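Local atomic coordinates of uncharacterized protein (Pseudomonas aeruginosa, PDB entry 4O5P), a protein that is a phospholipase effector of the type VI secretion system, probably hydrolysing membrane phospholipids through an alpha/beta-hydrolase-type catalytic domain. Residues F344-I349 with R683-H688; S348-D353 with P468-I473. All coordinates share one frame; numbering follows the deposited sequence.

In the fold
Both contacts start from the strand 346-353 of the catalytic family region and reach partners in the C-terminal family region. Interaction 1 pairs its first residues with strand 687-689; interaction 2, whose centre lies about 10 Å from that of interaction 1, ties the following residues to the start of helix 469-487. Ser348 belongs to both. The two are packed together directly: Val687 CG2 meets Ile473 CD1 at 3.6 Å, and Leu346 CD2 lies 4.0 Å from Leu469 CD2, so the helix start covers the Leu346 and Val687 face of the strand pair. Interaction 1 also borders the probable Ser237-His379-Asp281 triad, where Arg685 forms a salt bridge with Asp281.

Interaction 1. Residues F344-I349 with R683-H688; sequences FPLDSI and RYRLVH
Leu346 and Asp347 pair in parallel with Val687 and His688: Leu346 CA lies 4.6 Å from Val687 CA, and Asp347 CA 4.7 Å from His688 CA. Three backbone bonds join the strands: Leu346 N to Leu686 O, His688 N to Leu346 O (2.8 Å, nearly straight at 171°) and Ser348 N to His688 O. Leu346 O also receives a CA-H contact from Val687.

Ahead of the paired residues, Arg685 reaches back to the carbonyl of Phe344. Its chain is extended from CG to NE, and NE and NH2 grip Phe344 O side-on, each at 2.9 Å, with the oxygen in the guanidinium plane. Leu346 CB sits 3.5 Å above that plane, over its centre, so the group is bonded at its edge and covered on one face; NH2 also bridges to Asp281. Pro345 CB rests 4.0 Å from Leu686 CB. On the opposite sheet face from Leu346 and Val687, the Asp347 carboxylate lies almost parallel to the His688 imidazole plane (6°), with OD2 against His688 CB at 3.4 Å.

This is a short parallel strand pairing between the catalytic and C-terminal family regions, with the Arg685 guanidinium bonded side-on to a backbone carbonyl beside the probable Ser-His-Asp triad of an alpha/beta-hydrolase.

Interaction 2. Residues S348-D353 with P468-I473; sequences SIRRRD and PLEEVI
Pro468, at the N-cap position of helix 469-487, touches Arg350 only lightly: its CB lies 4.3 Å from Arg350 NH1. Its carbonyl oxygen opens the helical bonding by accepting from Val472 N.

Leu469 follows with two links to the other segment. Its backbone N-H, in the first turn, gives its hydrogen to a water at 3.0 Å, and the same water accepts from Arg350 NH1 at the edge of the guanidinium, in its plane. Its side chain turns to the strand, where the CD2 methyl meets Ser348 CB at 4.1 Å. Ser348 OG accepts from Arg350 N (3.1 Å), closing an ST turn at the base of the arginine, and is also bonded to Glu372.

Glu470 carries the charged part of the contact. The turn about its CB-CG bond (chi2 94°) brings the carboxylate round to Arg350, whose own chain kinks about CG-CD. The salt bridge is end-on and bidentate: NH1 bonds OE1 at 2.9 Å and NH2 bonds OE2 at 2.7 Å, both nearly straight. Both oxygens lie in the guanidinium plane and are met on their syn sides, but the donors stand somewhat out of the carboxylate plane, the two groups being turned 24° apart. Arg350 NE is bonded to Ser364 OG and the guanidinium makes a cation-pi contact with Phe689, so several partners fix its rotation.

Glu471 to Ile473 make no contact with 348-353; Ile473 packs instead on Val687. The arrangement is a bidentate arginine-glutamate salt bridge at a helix N-terminus, with one water between Arg350 NH1 and Leu469 N, joining the broken stretch of strand 346-353 to the first turn of helix 469-487.

Interaction 1. Residues F344-I349 with R683-H688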
loop_
_atom_site.group_PDB
_atom_site.type_symbol
_atom_site.label_atom_id
_atom_site.label_comp_id
_atom_site.label_asym_id
_atom_site.label_seq_id
_atom_site.Cartn_x
_atom_site.Cartn_y
_atom_site.Cartn_z
ATOM N N PHE A 344 1.336 -8.746 -2.461
ATOM C CA PHE A 344 0.361 -7.657 -2.499
ATOM C C PHE A 344 -1.075 -8.067 -2.140
ATOM O O PHE A 344 -2.002 -7.845 -2.925
ATOM C CB PHE A 344 0.419 -6.943 -3.861
ATOM C CG PHE A 344 1.644 -6.093 -4.037
ATOM C CD1 PHE A 344 2.882 -6.671 -4.302
ATOM C CD2 PHE A 344 1.566 -4.717 -3.917
ATOM C CE1 PHE A 344 4.009 -5.894 -4.443
ATOM C CE2 PHE A 344 2.694 -3.928 -4.062
ATOM C CZ PHE A 344 3.912 -4.511 -4.318
ATOM N N PRO A 345 -1.276 -8.623 -0.927
ATOM C CA PRO A 345 -2.650 -8.945 -0.541
ATOM C C PRO A 345 -3.490 -7.685 -0.318
ATOM O O PRO A 345 -2.979 -6.627 0.091
ATOM C CB PRO A 345 -2.481 -9.726 0.774
ATOM C CG PRO A 345 -1.157 -9.259 1.332
ATOM C CD PRO A 345 -0.303 -8.989 0.119
ATOM N N LEU A 346 -4.782 -7.809 -0.599
ATOM C CA LEU A 346 -5.683 -6.694 -0.475
ATOM C C LEU A 346 -6.272 -6.645 0.937
ATOM O O LEU A 346 -6.549 -7.678 1.552
ATOM C CB LEU A 346 -6.806 -6.829 -1.515
ATOM C CG LEU A 346 -7.879 -5.743 -1.535
ATOM C CD1 LEU A 346 -7.282 -4.366 -1.881
ATOM C CD2 LEU A 346 -8.970 -6.116 -2.527
ATOM N N ASP A 347 -6.420 -5.443 1.472
ATOM C CA ASP A 347 -7.323 -5.266 2.596
ATOM C C ASP A 347 -8.589 -4.570 2.122
ATOM O O ASP A 347 -8.586 -3.370 1.838
ATOM C CB ASP A 347 -6.671 -4.476 3.742
ATOM C CG ASP A 347 -6.177 -5.378 4.859
ATOM O OD1 ASP A 347 -5.033 -5.867 4.753
ATOM O OD2 ASP A 347 -6.923 -5.597 5.849
ATOM N N SER A 348 -9.674 -5.323 2.059
ATOM C CA SER A 348 -10.981 -4.728 1.801
ATOM C C SER A 348 -11.392 -3.832 2.981
ATOM O O SER A 348 -10.879 -3.977 4.085
ATOM C CB SER A 348 -12.009 -5.837 1.600
ATOM O OG SER A 348 -13.322 -5.319 1.430
ATOM N N ILE A 349 -12.304 -2.898 2.753
ATOM C CA ILE A 349 -12.835 -2.104 3.857
ATOM C C ILE A 349 -14.120 -2.724 4.403
ATOM O O ILE A 349 -14.804 -2.111 5.233
ATOM C CB ILE A 349 -13.131 -0.667 3.445
ATOM C CG1 ILE A 349 -14.093 -0.633 2.258
ATOM C CG2 ILE A 349 -11.841 0.089 3.135
ATOM C CD1 ILE A 349 -14.741 0.713 2.053
ATOM N N ARG A 683 -3.178 -18.827 -8.390
ATOM C CA ARG A 683 -3.764 -18.670 -7.060
ATOM C C ARG A 683 -4.645 -17.422 -7.039
ATOM O O ARG A 683 -4.369 -16.437 -7.751
ATOM C CB ARG A 683 -2.675 -18.494 -6.010
ATOM C CG ARG A 683 -1.858 -19.742 -5.733
ATOM C CD ARG A 683 -0.675 -19.429 -4.820
ATOM N NE ARG A 683 0.323 -20.470 -4.961
ATOM C CZ ARG A 683 1.431 -20.355 -5.680
ATOM N NH1 ARG A 683 1.723 -19.214 -6.291
ATOM N NH2 ARG A 683 2.263 -21.384 -5.759
ATOM N N TYR A 684 -5.694 -17.440 -6.232
ATOM C CA TYR A 684 -6.454 -16.213 -6.045
ATOM C C TYR A 684 -5.678 -15.295 -5.121
ATOM O O TYR A 684 -4.892 -15.757 -4.276
ATOM C CB TYR A 684 -7.854 -16.492 -5.496
ATOM C CG TYR A 684 -8.715 -17.256 -6.470
ATOM C CD1 TYR A 684 -9.013 -16.745 -7.722
ATOM C CD2 TYR A 684 -9.233 -18.492 -6.127
ATOM C CE1 TYR A 684 -9.801 -17.462 -8.608
ATOM C CE2 TYR A 684 -9.997 -19.198 -6.990
ATOM C CZ TYR A 684 -10.284 -18.688 -8.220
ATOM O OH TYR A 684 -11.070 -19.444 -9.048
ATOM N N ARG A 685 -5.863 -13.995 -5.310
ATOM C CA ARG A 685 -5.189 -13.005 -4.485
ATOM C C ARG A 685 -5.707 -13.131 -3.056
ATOM O O ARG A 685 -6.897 -13.399 -2.844
ATOM C CB ARG A 685 -5.486 -11.609 -5.029
ATOM C CG ARG A 685 -4.893 -10.464 -4.225
ATOM C CD ARG A 685 -5.352 -9.119 -4.778
ATOM N NE ARG A 685 -4.515 -8.045 -4.257
ATOM C CZ ARG A 685 -4.764 -6.750 -4.410
ATOM N NH1 ARG A 685 -5.844 -6.341 -5.078
ATOM N NH2 ARG A 685 -3.932 -5.870 -3.876
ATOM N N LEU A 686 -4.835 -12.966 -2.070
ATOM C CA LEU A 686 -5.311 -13.007 -0.686
ATOM C C LEU A 686 -5.991 -11.686 -0.360
ATOM O O LEU A 686 -5.473 -10.614 -0.711
ATOM C CB LEU A 686 -4.163 -13.276 0.293
ATOM C CG LEU A 686 -4.443 -13.055 1.788
ATOM C CD1 LEU A 686 -5.550 -14.004 2.299
ATOM C CD2 LEU A 686 -3.161 -13.277 2.560
ATOM N N VAL A 687 -7.154 -11.771 0.298
ATOM C CA VAL A 687 -7.924 -10.594 0.680
ATOM C C VAL A 687 -8.313 -10.695 2.148
ATOM O O VAL A 687 -8.838 -11.724 2.590
ATOM C CB VAL A 687 -9.224 -10.447 -0.155
ATOM C CG1 VAL A 687 -9.957 -9.146 0.225
ATOM C CG2 VAL A 687 -8.924 -10.448 -1.626
ATOM N N HIS A 688 -8.029 -9.643 2.903
ATOM C CA HIS A 688 -8.480 -9.547 4.287
ATOM C C HIS A 688 -9.730 -8.689 4.381
ATOM O O HIS A 688 -9.824 -7.655 3.722
ATOM C CB HIS A 688 -7.394 -8.919 5.170
ATOM C CG HIS A 688 -6.158 -9.754 5.285
ATOM N ND1 HIS A 688 -5.158 -9.739 4.336
ATOM C CD2 HIS A 688 -5.766 -10.640 6.229
ATOM C CE1 HIS A 688 -4.203 -10.579 4.693
ATOM N NE2 HIS A 688 -4.548 -11.140 5.837
#

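Interaction 2. Residues S348-D353 with P468-I473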
loop_
_atom_site.group_PDB
_atom_site.type_symbol
_atom_site.label_atom_id
_atom_site.label_comp_id
_atom_site.label_asym_id
_atom_site.label_seq_id
_atom_site.Cartn_x
_atom_site.Cartn_y
_atom_site.Cartn_z
ATOM N N SER A 348 -9.674 -5.323 2.059
ATOM C CA SER A 348 -10.981 -4.728 1.801
ATOM C C SER A 348 -11.392 -3.832 2.981
ATOM O O SER A 348 -10.879 -3.977 4.085
ATOM C CB SER A 348 -12.009 -5.837 1.600
ATOM O OG SER A 348 -13.322 -5.319 1.430
ATOM N N ILE A 349 -12.304 -2.898 2.753
ATOM C CA ILE A 349 -12.835 -2.104 3.857
ATOM C C ILE A 349 -14.120 -2.724 4.403
ATOM O O ILE A 349 -14.804 -2.111 5.233
ATOM C CB ILE A 349 -13.131 -0.667 3.445
ATOM C CG1 ILE A 349 -14.093 -0.633 2.258
ATOM C CG2 ILE A 349 -11.841 0.089 3.135
ATOM C CD1 ILE A 349 -14.741 0.713 2.053
ATOM N N ARG A 350 -14.438 -3.928 3.927
ATOM C CA ARG A 350 -15.538 -4.741 4.480
ATOM C C ARG A 350 -15.163 -5.296 5.857
ATOM O O ARG A 350 -14.006 -5.644 6.116
ATOM C CB ARG A 350 -15.902 -5.923 3.553
ATOM C CG ARG A 350 -17.380 -6.402 3.649
ATOM C CD ARG A 350 -17.685 -7.508 2.641
ATOM N NE ARG A 350 -17.083 -8.795 3.019
ATOM C CZ ARG A 350 -16.833 -9.771 2.156
ATOM N NH1 ARG A 350 -17.096 -9.589 0.873
ATOM N NH2 ARG A 350 -16.289 -10.904 2.563
ATOM N N ARG A 351 -16.147 -5.372 6.743
ATOM C CA ARG A 351 -15.919 -5.854 8.098
ATOM C C ARG A 351 -17.255 -6.147 8.797
ATOM O O ARG A 351 -18.314 -5.668 8.371
ATOM C CB ARG A 351 -15.131 -4.812 8.894
ATOM C CG ARG A 351 -16.002 -3.796 9.621
ATOM C CD ARG A 351 -16.705 -2.793 8.705
ATOM N NE ARG A 351 -17.465 -1.828 9.510
ATOM C CZ ARG A 351 -18.713 -2.027 9.929
ATOM N NH1 ARG A 351 -19.351 -3.147 9.602
ATOM N NH2 ARG A 351 -19.333 -1.110 10.668
ATOM N N ARG A 352 -17.200 -6.917 9.877
ATOM C CA ARG A 352 -18.399 -7.192 10.665
ATOM C C ARG A 352 -18.676 -6.061 11.663
ATOM O O ARG A 352 -17.735 -5.457 12.192
ATOM C CB ARG A 352 -18.227 -8.518 11.403
ATOM C CG ARG A 352 -17.833 -9.677 10.494
ATOM C CD ARG A 352 -17.744 -10.982 11.276
ATOM N NE ARG A 352 -19.060 -11.337 11.809
ATOM C CZ ARG A 352 -19.270 -12.137 12.852
ATOM N NH1 ARG A 352 -18.242 -12.678 13.511
ATOM N NH2 ARG A 352 -20.517 -12.380 13.247
ATOM N N ASP A 353 -19.951 -5.752 11.899
ATOM C CA ASP A 353 -20.318 -4.804 12.960
ATOM C C ASP A 353 -19.737 -5.269 14.277
ATOM O O ASP A 353 -19.496 -6.464 14.475
ATOM C CB ASP A 353 -21.839 -4.673 13.111
ATOM C CG ASP A 353 -22.464 -3.889 11.996
ATOM O OD1 ASP A 353 -21.718 -3.224 11.239
ATOM O OD2 ASP A 353 -23.705 -3.926 11.872
ATOM N N PRO A 468 -20.390 -10.184 -4.497
ATOM C CA PRO A 468 -19.448 -9.772 -3.450
ATOM C C PRO A 468 -18.027 -9.818 -3.999
ATOM O O PRO A 468 -17.775 -10.430 -5.046
ATOM C CB PRO A 468 -19.622 -10.855 -2.372
ATOM C CG PRO A 468 -20.136 -12.084 -3.143
ATOM C CD PRO A 468 -21.031 -11.485 -4.216
ATOM N N LEU A 469 -17.092 -9.204 -3.294
ATOM C CA LEU A 469 -15.728 -9.133 -3.796
ATOM C C LEU A 469 -15.124 -10.491 -4.161
ATOM O O LEU A 469 -14.415 -10.604 -5.170
ATOM C CB LEU A 469 -14.839 -8.391 -2.807
ATOM C CG LEU A 469 -13.388 -8.145 -3.200
ATOM C CD1 LEU A 469 -13.307 -7.546 -4.605
ATOM C CD2 LEU A 469 -12.783 -7.181 -2.180
ATOM N N GLU A 470 -15.417 -11.520 -3.368
ATOM C CA GLU A 470 -14.888 -12.854 -3.654
ATOM C C GLU A 470 -15.275 -13.361 -5.051
ATOM O O GLU A 470 -14.434 -13.865 -5.799
ATOM C CB GLU A 470 -15.349 -13.852 -2.586
ATOM C CG GLU A 470 -14.776 -13.605 -1.195
ATOM C CD GLU A 470 -15.664 -12.754 -0.300
ATOM O OE1 GLU A 470 -16.399 -11.877 -0.813
ATOM O OE2 GLU A 470 -15.613 -12.961 0.941
ATOM N N GLU A 471 -16.543 -13.224 -5.404
ATOM C CA GLU A 471 -17.009 -13.712 -6.691
ATOM C C GLU A 471 -16.478 -12.884 -7.843
ATOM O O GLU A 471 -16.223 -13.423 -8.934
ATOM C CB GLU A 471 -18.536 -13.721 -6.733
ATOM C CG GLU A 471 -19.145 -14.752 -5.805
ATOM C CD GLU A 471 -18.812 -16.182 -6.200
ATOM O OE1 GLU A 471 -18.475 -16.451 -7.380
ATOM O OE2 GLU A 471 -18.870 -17.061 -5.316
ATOM N N VAL A 472 -16.329 -11.577 -7.609
ATOM C CA VAL A 472 -15.798 -10.697 -8.634
ATOM C C VAL A 472 -14.343 -11.083 -8.891
ATOM O O VAL A 472 -13.891 -11.099 -10.032
ATOM C CB VAL A 472 -15.947 -9.185 -8.259
ATOM C CG1 VAL A 472 -15.078 -8.318 -9.140
ATOM C CG2 VAL A 472 -17.403 -8.738 -8.395
ATOM N N ILE A 473 -13.620 -11.412 -7.829
ATOM C CA ILE A 473 -12.234 -11.841 -7.977
ATOM C C ILE A 473 -12.135 -13.186 -8.704
ATOM O O ILE A 473 -11.270 -13.359 -9.574
ATOM C CB ILE A 473 -11.498 -11.871 -6.617
ATOM C CG1 ILE A 473 -11.301 -10.449 -6.116
ATOM C CG2 ILE A 473 -10.133 -12.591 -6.718
ATOM C CD1 ILE A 473 -10.537 -10.374 -4.829
HETATM O O HOH W 1 -17.971 -7.359 -1.077
#